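Local coordinates for protein 3,6-diketocamphane 1,6-monooxygenase (Pseudomonas putida, PDB 4UWM) that uses reduced FMN and oxygen to insert an oxygen atom into (1S,4S)-bornane-2,5-dione, giving a lactone, in the bacterial breakdown of (-)-camphor, at residues R144-L147 with F148-K152; A89-I92 with G93-Q97; E282-L285 with I286-R290; P11-R14 with P15-A19; P324-V327 with T328-N332. All blocks are in the same frame, centred on the assembly; numbering follows the deposited sequence. Where two conformers were deposited one is given.

Contact 1. Residues R144-L147 with F148-K152; sequences RESL and FIMEK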
loop_
_atom_site.group_PDB
_atom_site.type_symbol
_atom_site.label_atom_id
_atom_site.label_comp_id
_atom_site.label_asym_id
_atom_site.label_seq_id
_atom_site.Cartn_x
_atom_site.Cartn_y
_atom_site.Cartn_z
ATOM N N ARG A 144 -17.534 -11.944 -6.714
ATOM C CA ARG A 144 -17.350 -13.005 -7.708
ATOM C C ARG A 144 -16.638 -12.522 -8.979
ATOM O O ARG A 144 -15.728 -13.170 -9.469
ATOM C CB ARG A 144 -18.715 -13.611 -8.072
ATOM C CG ARG A 144 -18.683 -15.079 -8.451
ATOM C CD ARG A 144 -20.096 -15.615 -8.654
ATOM N NE ARG A 144 -21.004 -15.235 -7.570
ATOM C CZ ARG A 144 -22.086 -14.476 -7.724
ATOM N NH1 ARG A 144 -22.417 -14.010 -8.923
ATOM N NH2 ARG A 144 -22.845 -14.190 -6.677
ATOM N N GLU A 145 -17.078 -11.392 -9.515
ATOM C CA GLU A 145 -16.497 -10.861 -10.750
ATOM C C GLU A 145 -15.055 -10.432 -10.504
ATOM O O GLU A 145 -14.183 -10.682 -11.329
ATOM C CB GLU A 145 -17.328 -9.701 -11.322
ATOM C CG GLU A 145 -16.852 -9.191 -12.692
ATOM C CD GLU A 145 -17.709 -8.059 -13.229
ATOM O OE1 GLU A 145 -18.938 -8.123 -13.112
ATOM O OE2 GLU A 145 -17.169 -7.087 -13.770
ATOM N N SER A 146 -14.804 -9.791 -9.358
ATOM C CA SER A 146 -13.427 -9.375 -9.056
ATOM C C SER A 146 -12.507 -10.586 -8.992
ATOM O O SER A 146 -11.450 -10.615 -9.612
ATOM C CB SER A 146 -13.346 -8.568 -7.747
ATOM O OG SER A 146 -11.983 -8.523 -7.329
ATOM N N LEU A 147 -12.910 -11.606 -8.246
ATOM C CA LEU A 147 -12.069 -12.790 -8.095
ATOM C C LEU A 147 -11.848 -13.473 -9.455
ATOM O O LEU A 147 -10.744 -13.914 -9.761
ATOM C CB LEU A 147 -12.723 -13.768 -7.112
ATOM C CG LEU A 147 -12.033 -15.111 -6.869
ATOM C CD1 LEU A 147 -10.610 -14.927 -6.346
ATOM C CD2 LEU A 147 -12.876 -15.900 -5.887
ATOM N N PHE A 148 -12.905 -13.541 -10.258
ATOM C CA PHE A 148 -12.809 -14.090 -11.630
ATOM C C PHE A 148 -11.692 -13.382 -12.389
ATOM O O PHE A 148 -10.811 -14.042 -12.937
ATOM C CB PHE A 148 -14.148 -13.949 -12.357
ATOM C CG PHE A 148 -14.095 -14.311 -13.827
ATOM C CD1 PHE A 148 -14.122 -15.639 -14.236
ATOM C CD2 PHE A 148 -14.024 -13.316 -14.794
ATOM C CE1 PHE A 148 -14.088 -15.975 -15.581
ATOM C CE2 PHE A 148 -13.979 -13.643 -16.149
ATOM C CZ PHE A 148 -14.019 -14.977 -16.539
ATOM N N ILE A 149 -11.716 -12.042 -12.382
ATOM C CA ILE A 149 -10.672 -11.218 -13.024
ATOM C C ILE A 149 -9.279 -11.412 -12.430
ATOM O O ILE A 149 -8.314 -11.646 -13.169
ATOM C CB ILE A 149 -11.066 -9.709 -13.027
ATOM C CG1 ILE A 149 -12.320 -9.506 -13.886
ATOM C CG2 ILE A 149 -9.907 -8.823 -13.489
ATOM C CD1 ILE A 149 -13.054 -8.180 -13.688
ATOM N N MET A 150 -9.154 -11.315 -11.094
ATOM C CA MET A 150 -7.841 -11.398 -10.475
ATOM C C MET A 150 -7.129 -12.714 -10.759
ATOM O O MET A 150 -5.927 -12.729 -11.030
ATOM C CB MET A 150 -7.932 -11.150 -8.943
ATOM C CG MET A 150 -8.460 -9.753 -8.588
ATOM S SD MET A 150 -7.895 -9.265 -6.912
ATOM C CE MET A 150 -8.797 -10.416 -5.900
ATOM N N GLU A 151 -7.850 -13.827 -10.668
ATOM C CA GLU A 151 -7.247 -15.136 -10.962
ATOM C C GLU A 151 -6.691 -15.188 -12.388
ATOM O O GLU A 151 -5.669 -15.815 -12.633
ATOM C CB GLU A 151 -8.273 -16.255 -10.788
ATOM C CG GLU A 151 -8.741 -16.421 -9.354
ATOM C CD GLU A 151 -9.898 -17.391 -9.210
ATOM O OE1 GLU A 151 -10.725 -17.520 -10.139
ATOM O OE2 GLU A 151 -10.005 -17.989 -8.130
ATOM N N LYS A 152 -7.371 -14.532 -13.322
ATOM C CA LYS A 152 -6.880 -14.510 -14.717
ATOM C C LYS A 152 -5.660 -13.583 -14.880
ATOM O O LYS A 152 -4.716 -13.893 -15.627
ATOM C CB LYS A 152 -8.021 -14.191 -15.685
ATOM C CG LYS A 152 -9.130 -15.238 -15.668
ATOM C CD LYS A 152 -10.360 -14.761 -16.434
ATOM C CE LYS A 152 -10.182 -14.951 -17.942
ATOM N NZ LYS A 152 -10.101 -16.394 -18.309
#
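Ser146 and Met150 meet one turn apart on alpha-helix 139-155 of the luciferase-type TIM barrel. Their backbones are joined by a nearly straight bond from Met150 N to Ser146 O, 2.8 Å. This is the tight, buried side. Met150 CG lies 3.3 Å from Ser146 O, and the Met150 thioether bends back at its last torsion, which brings CE to 4.0 Å from Ser146 OG. Leu80 and residues of helix 85-98, among them Leu88 and Ala89, pack against Met150. Glu145 and Ile149 run side by side next to this face. The Glu145 carboxylate turns to the backbone N atoms of Tyr165 and Trp166. The outer side is looser. Arg144 forms a salt bridge with Asp141. Lys152 CD lies over one face of the Phe148 ring, which also meets the His161 ring. Leu147 is buried against Phe218, and Glu151 slants across it. The Glu151 backbone N bonds to Leu147 O, while its carboxylate atom OE2 rests 3.6 Å from Leu147 CD1.

Contact 2. Residues A89-I92 with G93-Q97; sequences ATMI and GWLSQ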
loop_
_atom_site.group_PDB
_atom_site.type_symbol
_atom_site.label_atom_id
_atom_site.label_comp_id
_atom_site.label_asym_id
_atom_site.label_seq_id
_atom_site.Cartn_x
_atom_site.Cartn_y
_atom_site.Cartn_z
ATOM N N ALA A 89 -5.116 -7.102 -8.040
ATOM C CA ALA A 89 -4.369 -8.328 -8.360
ATOM C C ALA A 89 -2.871 -8.081 -8.467
ATOM O O ALA A 89 -2.073 -8.881 -7.984
ATOM C CB ALA A 89 -4.894 -8.972 -9.677
ATOM N N THR A 90 -2.486 -6.984 -9.123
ATOM C CA THR A 90 -1.073 -6.636 -9.316
ATOM C C THR A 90 -0.374 -6.385 -7.957
ATOM O O THR A 90 0.735 -6.866 -7.734
ATOM C CB THR A 90 -0.936 -5.371 -10.210
ATOM O OG1 THR A 90 -1.608 -5.590 -11.460
ATOM C CG2 THR A 90 0.543 -5.012 -10.484
ATOM N N MET A 91 -1.040 -5.637 -7.083
ATOM C CA MET A 91 -0.492 -5.319 -5.744
ATOM C C MET A 91 -0.315 -6.600 -4.931
ATOM O O MET A 91 0.730 -6.809 -4.312
ATOM C CB MET A 91 -1.388 -4.322 -4.994
ATOM C CG MET A 91 -0.862 -3.939 -3.585
ATOM S SD MET A 91 -1.492 -5.017 -2.304
ATOM C CE MET A 91 -3.187 -4.481 -2.159
ATOM N N ILE A 92 -1.328 -7.456 -4.939
ATOM C CA ILE A 92 -1.268 -8.737 -4.208
ATOM C C ILE A 92 -0.086 -9.596 -4.682
ATOM O O ILE A 92 0.673 -10.128 -3.875
ATOM C CB ILE A 92 -2.595 -9.508 -4.367
ATOM C CG1 ILE A 92 -3.715 -8.799 -3.602
ATOM C CG2 ILE A 92 -2.448 -10.964 -3.902
ATOM C CD1 ILE A 92 -5.120 -9.251 -3.948
ATOM N N GLY A 93 0.060 -9.743 -6.001
ATOM C CA GLY A 93 1.187 -10.515 -6.537
ATOM C C GLY A 93 2.551 -9.941 -6.167
ATOM O O GLY A 93 3.490 -10.672 -5.821
ATOM N N TRP A 94 2.674 -8.618 -6.230
ATOM C CA TRP A 94 3.954 -7.999 -5.980
ATOM C C TRP A 94 4.303 -8.126 -4.488
ATOM O O TRP A 94 5.440 -8.404 -4.140
ATOM C CB TRP A 94 3.921 -6.496 -6.373
ATOM C CG TRP A 94 5.275 -5.826 -6.319
ATOM C CD1 TRP A 94 6.444 -6.297 -6.858
ATOM C CD2 TRP A 94 5.601 -4.557 -5.708
ATOM N NE1 TRP A 94 7.468 -5.414 -6.627
ATOM C CE2 TRP A 94 6.985 -4.338 -5.921
ATOM C CE3 TRP A 94 4.862 -3.599 -4.985
ATOM C CZ2 TRP A 94 7.647 -3.197 -5.456
ATOM C CZ3 TRP A 94 5.526 -2.446 -4.522
ATOM C CH2 TRP A 94 6.896 -2.252 -4.764
ATOM N N LEU A 95 3.310 -7.904 -3.638
ATOM C CA LEU A 95 3.514 -7.982 -2.175
ATOM C C LEU A 95 3.833 -9.432 -1.767
ATOM O O LEU A 95 4.724 -9.652 -0.956
ATOM C CB LEU A 95 2.289 -7.441 -1.439
ATOM C CG LEU A 95 2.383 -7.399 0.114
ATOM C CD1 LEU A 95 3.678 -6.732 0.554
ATOM C CD2 LEU A 95 1.158 -6.678 0.699
ATOM N N SER A 96 3.123 -10.401 -2.357
ATOM C CA SER A 96 3.442 -11.836 -2.191
ATOM C C SER A 96 4.892 -12.103 -2.569
ATOM O O SER A 96 5.604 -12.804 -1.827
ATOM C CB SER A 96 2.485 -12.727 -3.013
ATOM O OG SER A 96 2.953 -14.068 -3.059
ATOM N N GLN A 97 5.352 -11.529 -3.693
ATOM C CA GLN A 97 6.763 -11.644 -4.079
ATOM C C GLN A 97 7.726 -11.042 -3.051
ATOM O O GLN A 97 8.781 -11.637 -2.782
ATOM C CB GLN A 97 7.061 -11.028 -5.462
ATOM C CG GLN A 97 6.538 -11.822 -6.666
ATOM C CD GLN A 97 6.985 -11.231 -8.006
ATOM O OE1 GLN A 97 8.065 -10.678 -8.117
ATOM N NE2 GLN A 97 6.135 -11.334 -9.019
#
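Met91 holds CG opposite its backbone N (chi1 -180°), and Leu95 does the same with its own CG (chi1 -177°). Being one turn apart, the two lie on the same side of the helix, and these torsions let Met91 SD come within 4.3 Å of Leu95 CD2, a loose contact. The Leu95 CB atom sits closer in, 3.3 Å from Met91 O. That carbonyl also accepts the Leu95 backbone N at 2.9 Å. The same i to i+4 pattern links Gly93 N to Ala89 O (3.0 Å), Trp94 N to Thr90 O and Ser96 N to Ile92 O. Ala89 O has a second donor in Trp154 NE1. The Thr90 hydroxyl bonds to Ala86 O, and Ser96 OG to Trp191 N, so these buried polar groups are satisfied. Thr90, Met91 and Trp94 also touch the second subunit. Ala89 and Ile92 pack on helix 139-155, and Leu95 on helix 57-65. This is alpha-helix 85-98 of a beta-alpha-beta unit, between parallel strands 72-79 and 105-108.

Contact 3. Residues E282-L285 with I286-R290; sequences ERYL and IPIWR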
loop_
_atom_site.group_PDB
_atom_site.type_symbol
_atom_site.label_atom_id
_atom_site.label_comp_id
_atom_site.label_asym_id
_atom_site.label_seq_id
_atom_site.Cartn_x
_atom_site.Cartn_y
_atom_site.Cartn_z
ATOM N N GLU A 282 -16.233 -3.187 27.314
ATOM C CA GLU A 282 -17.183 -2.367 28.082
ATOM C C GLU A 282 -17.677 -1.152 27.322
ATOM O O GLU A 282 -18.872 -0.845 27.343
ATOM C CB GLU A 282 -16.525 -1.883 29.373
ATOM C CG GLU A 282 -17.488 -1.534 30.485
ATOM C CD GLU A 282 -17.868 -2.757 31.280
ATOM O OE1 GLU A 282 -18.777 -3.485 30.833
ATOM O OE2 GLU A 282 -17.234 -3.000 32.327
ATOM N N ARG A 283 -16.765 -0.437 26.663
ATOM C CA ARG A 283 -17.140 0.812 26.012
ATOM C C ARG A 283 -17.768 0.624 24.641
ATOM O O ARG A 283 -18.637 1.408 24.240
ATOM C CB ARG A 283 -15.947 1.758 25.897
ATOM C CG ARG A 283 -16.325 3.089 25.272
ATOM C CD ARG A 283 -15.150 4.038 25.132
ATOM N NE ARG A 283 -15.502 5.161 24.267
ATOM C CZ ARG A 283 -14.652 6.100 23.866
ATOM N NH1 ARG A 283 -13.377 6.070 24.259
ATOM N NH2 ARG A 283 -15.087 7.078 23.086
ATOM N N TYR A 284 -17.314 -0.397 23.919
ATOM C CA TYR A 284 -17.580 -0.487 22.483
ATOM C C TYR A 284 -18.309 -1.770 22.103
ATOM O O TYR A 284 -19.418 -1.716 21.584
ATOM C CB TYR A 284 -16.248 -0.352 21.683
ATOM C CG TYR A 284 -16.396 -0.503 20.173
ATOM C CD1 TYR A 284 -17.309 0.270 19.462
ATOM C CD2 TYR A 284 -15.589 -1.391 19.458
ATOM C CE1 TYR A 284 -17.439 0.145 18.087
ATOM C CE2 TYR A 284 -15.722 -1.533 18.082
ATOM C CZ TYR A 284 -16.644 -0.756 17.406
ATOM O OH TYR A 284 -16.783 -0.871 16.041
ATOM N N LEU A 285 -17.685 -2.916 22.359
ATOM C CA LEU A 285 -18.189 -4.181 21.820
ATOM C C LEU A 285 -19.466 -4.716 22.470
ATOM O O LEU A 285 -20.379 -5.161 21.762
ATOM C CB LEU A 285 -17.102 -5.269 21.846
ATOM C CG LEU A 285 -15.900 -5.045 20.919
ATOM C CD1 LEU A 285 -14.828 -6.086 21.179
ATOM C CD2 LEU A 285 -16.329 -5.046 19.455
ATOM N N ILE A 286 -19.509 -4.716 23.804
ATOM C CA ILE A 286 -20.654 -5.299 24.512
ATOM C C ILE A 286 -21.956 -4.605 24.125
ATOM O O ILE A 286 -22.896 -5.298 23.736
ATOM C CB ILE A 286 -20.431 -5.428 26.042
ATOM C CG1 ILE A 286 -19.503 -6.610 26.326
ATOM C CG2 ILE A 286 -21.748 -5.629 26.781
ATOM C CD1 ILE A 286 -18.777 -6.546 27.659
ATOM N N PRO A 287 -22.012 -3.251 24.164
ATOM C CA PRO A 287 -23.275 -2.616 23.773
ATOM C C PRO A 287 -23.743 -2.998 22.360
ATOM O O PRO A 287 -24.945 -3.123 22.133
ATOM C CB PRO A 287 -22.953 -1.123 23.844
ATOM C CG PRO A 287 -21.893 -1.023 24.875
ATOM C CD PRO A 287 -21.045 -2.250 24.663
ATOM N N ILE A 288 -22.800 -3.183 21.427
ATOM C CA ILE A 288 -23.127 -3.608 20.069
ATOM C C ILE A 288 -23.630 -5.052 20.068
ATOM O O ILE A 288 -24.709 -5.340 19.551
ATOM C CB ILE A 288 -21.915 -3.465 19.109
ATOM C CG1 ILE A 288 -21.539 -1.994 18.924
ATOM C CG2 ILE A 288 -22.215 -4.118 17.766
ATOM C CD1 ILE A 288 -20.311 -1.783 18.058
ATOM N N TRP A 289 -22.837 -5.951 20.652
ATOM C CA TRP A 289 -23.164 -7.363 20.708
ATOM C C TRP A 289 -24.526 -7.603 21.370
ATOM O O TRP A 289 -25.309 -8.438 20.900
ATOM C CB TRP A 289 -22.070 -8.140 21.436
ATOM C CG TRP A 289 -20.802 -8.259 20.679
ATOM C CD1 TRP A 289 -20.442 -7.552 19.562
ATOM C CD2 TRP A 289 -19.690 -9.124 20.979
ATOM N NE1 TRP A 289 -19.189 -7.932 19.142
ATOM C CE2 TRP A 289 -18.704 -8.894 19.991
ATOM C CE3 TRP A 289 -19.434 -10.071 21.984
ATOM C CZ2 TRP A 289 -17.479 -9.577 19.974
ATOM C CZ3 TRP A 289 -18.208 -10.757 21.964
ATOM C CH2 TRP A 289 -17.252 -10.508 20.958
ATOM N N ARG A 290 -24.806 -6.868 22.446
ATOM C CA ARG A 290 -26.094 -6.986 23.121
ATOM C C ARG A 290 -27.241 -6.506 22.236
ATOM O O ARG A 290 -28.276 -7.164 22.161
ATOM C CB ARG A 290 -26.113 -6.265 24.473
ATOM C CG ARG A 290 -27.239 -6.755 25.378
ATOM C CD ARG A 290 -27.430 -5.904 26.628
ATOM N NE ARG A 290 -26.206 -5.749 27.414
ATOM C CZ ARG A 290 -25.693 -6.675 28.218
ATOM N NH1 ARG A 290 -26.283 -7.858 28.357
ATOM N NH2 ARG A 290 -24.575 -6.416 28.883
#
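Glu282 and Arg283 turn their carbonyl oxygens toward the Pro287 ring. Pro287 CD lies 3.7 Å from Glu282 O, and CG is 4.1 Å from Arg283 O. Proline has no N-H to offer, so the regular bonding of helix 276-291 is interrupted here, with a wider pi-type turn at 282-285 and a kink at Pro287. The Arg283 guanidinium bonds to Tyr279 OH and forms a salt bridge with Glu181 of the second subunit. Tyr284 comes next. Its ring is reached at CE1 by the Ile288 methyl CD1, 3.5 Å away, and the two side chains cross at a slant. The Tyr284 hydroxyl bonds to Glu52, and its ring stacks on Trp51. At Leu285 the i to i+4 bonding resumes: Trp289 N bonds to Leu285 O at 2.8 Å, almost straight at 176°. The Trp289 indole turns back over this carbonyl (chi1 -71°), with CD1 3.2 Å from Leu285 O and Leu285 CB above one ring face. With alanine in place of Trp289, the cover over the Leu285 backbone would probably be lost and a gap opened beside Phe281 and Met294. The indole is about 4 Å from the bound FMN at nearest atoms, so this proline-kinked helix forms part of the surroundings of the flavin site.

Contact 4. Residues P11-R14 with P15-A19; sequences PYMR and PGRSA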
loop_
_atom_site.group_PDB
_atom_site.type_symbol
_atom_site.label_atom_id
_atom_site.label_comp_id
_atom_site.label_asym_id
_atom_site.label_seq_id
_atom_site.Cartn_x
_atom_site.Cartn_y
_atom_site.Cartn_z
ATOM N N PRO A 11 -7.765 -3.143 13.538
ATOM C CA PRO A 11 -7.380 -3.287 14.940
ATOM C C PRO A 11 -8.529 -2.828 15.842
ATOM O O PRO A 11 -9.635 -2.564 15.344
ATOM C CB PRO A 11 -6.221 -2.319 15.057
ATOM C CG PRO A 11 -6.624 -1.207 14.144
ATOM C CD PRO A 11 -7.274 -1.885 12.958
ATOM N N TYR A 12 -8.290 -2.765 17.152
ATOM C CA TYR A 12 -9.214 -2.060 18.046
ATOM C C TYR A 12 -8.416 -0.986 18.796
ATOM O O TYR A 12 -7.942 -1.216 19.918
ATOM C CB TYR A 12 -9.892 -3.021 19.043
ATOM C CG TYR A 12 -10.855 -3.998 18.388
ATOM C CD1 TYR A 12 -12.051 -3.545 17.824
ATOM C CD2 TYR A 12 -10.575 -5.364 18.330
ATOM C CE1 TYR A 12 -12.933 -4.423 17.209
ATOM C CE2 TYR A 12 -11.463 -6.250 17.713
ATOM C CZ TYR A 12 -12.639 -5.766 17.166
ATOM O OH TYR A 12 -13.546 -6.603 16.553
ATOM N N MET A 13 -8.242 0.152 18.146
ATOM C CA MET A 13 -7.456 1.255 18.689
ATOM C C MET A 13 -8.399 2.202 19.407
ATOM O O MET A 13 -9.435 2.577 18.851
ATOM C CB MET A 13 -6.729 2.041 17.584
ATOM C CG MET A 13 -5.703 1.287 16.737
ATOM S SD MET A 13 -4.378 0.490 17.690
ATOM C CE MET A 13 -3.451 1.884 18.284
ATOM N N ARG A 14 -8.033 2.635 20.624
ATOM C CA ARG A 14 -8.849 3.612 21.368
ATOM C C ARG A 14 -9.140 4.845 20.533
ATOM O O ARG A 14 -8.235 5.394 19.890
ATOM C CB ARG A 14 -8.159 4.063 22.669
ATOM C CG ARG A 14 -8.058 3.017 23.756
ATOM C CD ARG A 14 -7.863 3.679 25.119
ATOM N NE ARG A 14 -6.692 4.553 25.161
ATOM C CZ ARG A 14 -5.443 4.138 25.376
ATOM N NH1 ARG A 14 -5.192 2.850 25.566
ATOM N NH2 ARG A 14 -4.438 5.013 25.390
ATOM N N PRO A 15 -10.402 5.316 20.531
ATOM C CA PRO A 15 -10.688 6.545 19.799
ATOM C C PRO A 15 -9.761 7.680 20.220
ATOM O O PRO A 15 -9.490 7.844 21.410
ATOM C CB PRO A 15 -12.146 6.842 20.180
ATOM C CG PRO A 15 -12.717 5.478 20.329
ATOM C CD PRO A 15 -11.639 4.702 21.040
ATOM N N GLY A 16 -9.236 8.413 19.242
ATOM C CA GLY A 16 -8.208 9.416 19.513
ATOM C C GLY A 16 -6.777 9.051 19.125
ATOM O O GLY A 16 -5.930 9.943 18.971
ATOM N N ARG A 17 -6.483 7.755 18.997
ATOM C CA ARG A 17 -5.185 7.322 18.487
ATOM C C ARG A 17 -4.951 7.913 17.087
ATOM O O ARG A 17 -5.872 7.971 16.268
ATOM C CB ARG A 17 -5.088 5.792 18.424
ATOM C CG ARG A 17 -5.085 5.073 19.761
ATOM C CD ARG A 17 -3.850 5.384 20.568
ATOM N NE ARG A 17 -3.547 4.300 21.482
ATOM C CZ ARG A 17 -2.690 4.397 22.485
ATOM N NH1 ARG A 17 -2.067 5.537 22.702
ATOM N NH2 ARG A 17 -2.446 3.354 23.250
ATOM N N SER A 18 -3.725 8.349 16.809
ATOM C CA SER A 18 -3.429 8.909 15.481
ATOM C C SER A 18 -3.123 7.782 14.490
ATOM O O SER A 18 -2.921 6.642 14.893
ATOM C CB SER A 18 -2.239 9.852 15.553
ATOM O OG SER A 18 -1.089 9.083 15.832
ATOM N N ALA A 19 -3.106 8.112 13.210
ATOM C CA ALA A 19 -2.668 7.160 12.181
ATOM C C ALA A 19 -1.224 6.720 12.437
ATOM O O ALA A 19 -0.908 5.536 12.344
ATOM C CB ALA A 19 -2.835 7.760 10.792
#
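Arg14 and Arg17 lay their guanidinium groups against each other at a slant, the planes 43° apart. Arg14 NH2 sits over one face of the Arg17 guanidinium, near its rim, 3.4 Å from Arg17 CZ. The aliphatic part of Arg17 meets Met13, and the two side chains cross at about a right angle. Met13 bends at both outer torsions (chi2 -56°, chi3 -70°), which curls its CE methyl to 3.9 Å from Arg17 CG. Behind these side chains is a type II beta turn from Arg14 to Arg17. It is closed by Arg17 N to Arg14 O, 3.1 Å. Pro15 and Gly16 occupy its corners. The Gly16 backbone angles would jam a side chain against the carbonyl of Pro15. Just beyond, Ser18 takes the N-cap position of helix 19-35. Two acidic residues set the arginines from outside: Asp353 forms salt bridges with both Arg14 and Arg17, and Asp350 with Arg17. Asp350 also accepts the Arg14 backbone N. A leucine in place of Arg17 would probably leave Asp350 without its salt bridge and Asp353 with one arginine fewer. The loop follows strand 4-9, which leads to the FMN-binding His10. The two like charges are 3.4 Å apart at Arg14 NH2 and Arg17 NH2, a closeness probably compensated by Asp353, which bridges both arginines, and by Asp350, paired with Arg17.

Contact 5. Residues P324-V327 with T328-N332; sequences PDTV and TEKIN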
loop_
_atom_site.group_PDB
_atom_site.type_symbol
_atom_site.label_atom_id
_atom_site.label_comp_id
_atom_site.label_asym_id
_atom_site.label_seq_id
_atom_site.Cartn_x
_atom_site.Cartn_y
_atom_site.Cartn_z
ATOM N N PRO A 324 -1.208 -20.527 31.887
ATOM C CA PRO A 324 -0.963 -21.445 30.783
ATOM C C PRO A 324 -1.737 -22.761 30.871
ATOM O O PRO A 324 -2.279 -23.211 29.858
ATOM C CB PRO A 324 0.544 -21.680 30.859
ATOM C CG PRO A 324 1.070 -20.374 31.343
ATOM C CD PRO A 324 0.030 -19.836 32.298
ATOM N N ASP A 325 -1.804 -23.358 32.065
ATOM C CA ASP A 325 -2.530 -24.619 32.245
ATOM C C ASP A 325 -4.041 -24.442 32.110
ATOM O O ASP A 325 -4.696 -25.222 31.411
ATOM C CB ASP A 325 -2.177 -25.288 33.586
ATOM C CG ASP A 325 -0.771 -25.865 33.605
ATOM O OD1 ASP A 325 -0.329 -26.438 32.587
ATOM O OD2 ASP A 325 -0.103 -25.752 34.652
ATOM N N THR A 326 -4.591 -23.420 32.766
ATOM C CA THR A 326 -6.026 -23.098 32.657
ATOM C C THR A 326 -6.469 -22.878 31.199
ATOM O O THR A 326 -7.515 -23.377 30.767
ATOM C CB THR A 326 -6.363 -21.846 33.482
ATOM O OG1 THR A 326 -5.949 -22.054 34.835
ATOM C CG2 THR A 326 -7.857 -21.540 33.442
ATOM N N VAL A 327 -5.663 -22.135 30.444
ATOM C CA VAL A 327 -5.968 -21.877 29.038
ATOM C C VAL A 327 -5.845 -23.158 28.211
ATOM O O VAL A 327 -6.717 -23.443 27.377
ATOM C CB VAL A 327 -5.139 -20.700 28.473
ATOM C CG1 VAL A 327 -5.288 -20.591 26.953
ATOM C CG2 VAL A 327 -5.588 -19.404 29.134
ATOM N N THR A 328 -4.794 -23.940 28.471
ATOM C CA THR A 328 -4.599 -25.227 27.792
ATOM C C THR A 328 -5.798 -26.164 28.001
ATOM O O THR A 328 -6.284 -26.793 27.051
ATOM C CB THR A 328 -3.299 -25.923 28.241
ATOM O OG1 THR A 328 -2.189 -25.037 28.046
ATOM C CG2 THR A 328 -3.058 -27.207 27.445
ATOM N N GLU A 329 -6.281 -26.238 29.238
ATOM C CA GLU A 329 -7.417 -27.097 29.548
ATOM C C GLU A 329 -8.691 -26.582 28.896
ATOM O O GLU A 329 -9.464 -27.370 28.346
ATOM C CB GLU A 329 -7.588 -27.264 31.059
ATOM C CG GLU A 329 -6.606 -28.259 31.664
ATOM C CD GLU A 329 -6.663 -28.316 33.182
ATOM O OE1 GLU A 329 -7.753 -28.110 33.758
ATOM O OE2 GLU A 329 -5.608 -28.571 33.800
ATOM N N LYS A 330 -8.891 -25.262 28.937
ATOM C CA LYS A 330 -10.031 -24.619 28.265
ATOM C C LYS A 330 -10.067 -24.892 26.755
ATOM O O LYS A 330 -11.143 -25.085 26.180
ATOM C CB LYS A 330 -10.049 -23.117 28.541
ATOM C CG LYS A 330 -10.835 -22.726 29.776
ATOM C CD LYS A 330 -10.466 -21.325 30.226
ATOM C CE LYS A 330 -11.442 -20.798 31.261
ATOM N NZ LYS A 330 -10.912 -19.557 31.890
ATOM N N ILE A 331 -8.897 -24.927 26.121
ATOM C CA ILE A 331 -8.820 -25.225 24.687
ATOM C C ILE A 331 -9.168 -26.693 24.433
ATOM O O ILE A 331 -9.917 -27.009 23.495
ATOM C CB ILE A 331 -7.452 -24.824 24.062
ATOM C CG1 ILE A 331 -7.233 -23.302 24.173
ATOM C CG2 ILE A 331 -7.379 -25.246 22.594
ATOM C CD1 ILE A 331 -5.855 -22.827 23.754
ATOM N N ASN A 332 -8.651 -27.577 25.287
ATOM C CA ASN A 332 -8.950 -29.014 25.210
ATOM C C ASN A 332 -10.448 -29.325 25.287
ATOM O O ASN A 332 -10.964 -30.096 24.465
ATOM C CB ASN A 332 -8.179 -29.783 26.279
ATOM C CG ASN A 332 -6.696 -29.840 25.994
ATOM O OD1 ASN A 332 -6.276 -30.204 24.896
ATOM N ND2 ASN A 332 -5.892 -29.494 26.987
HETATM O O HOH W 1 -3.282 -27.896 31.702
#
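Thr328 grips Pro324 O with two hydrogen bonds. Its hydroxyl OG1 donates at 2.6 Å and its backbone N at 3.0 Å, and the two donors arrive from opposite faces of the carbonyl plane. The hydroxyl gets there because OG1 lies beside its own backbone N (chi1 -55°), pointing back along the first turn of helix 324-338. The other backbone bonds follow the alpha-helical pattern: Glu329 N to Asp325 O, Lys330 N to Thr326 O, and Ile331 N to Val327 O. A water adds to the polar contacts. It lies within hydrogen-bonding reach of Asp325 O at 3.0 Å and of Glu329 OE2 at 3.2 Å. Thr326 and Lys330 lie alongside each other, and their polar ends have outside partners: Thr326 OG1 bonds to Asp265, and Lys330 NZ to Val321 O. The apolar contact is between Val327 CG1 and Ile331 CD1, 3.9 Å apart, where the two branched side chains slant across each other. Val327, Thr328 and Ile331 all pack on Val369 of helix 356-369, while Lys330 and Ile331 touch Leu320 of strand 320-322, just before this helix.

In the fold
From the N terminus, contact 4 comes first, in the loop between strand 4-9 and helix 19-35. Contact 2 follows in helix 85-98, then contact 1 in helix 139-155, contact 3 in helix 276-291 and contact 5 in helix 324-338. Each is local and closes only a turn, so they run in series and none nests or crosses. Contacts 1 and 2 touch through Met150, which joins two helices around the parallel barrel. Contacts 3 and 4 touch through Tyr12, Pro15 and residues 283-285, tying an early loop to a late helix. Contacts 2, 3 and 4 reach the second subunit. Contact 5 stands apart, about 15 Å from contact 3 at nearest atoms.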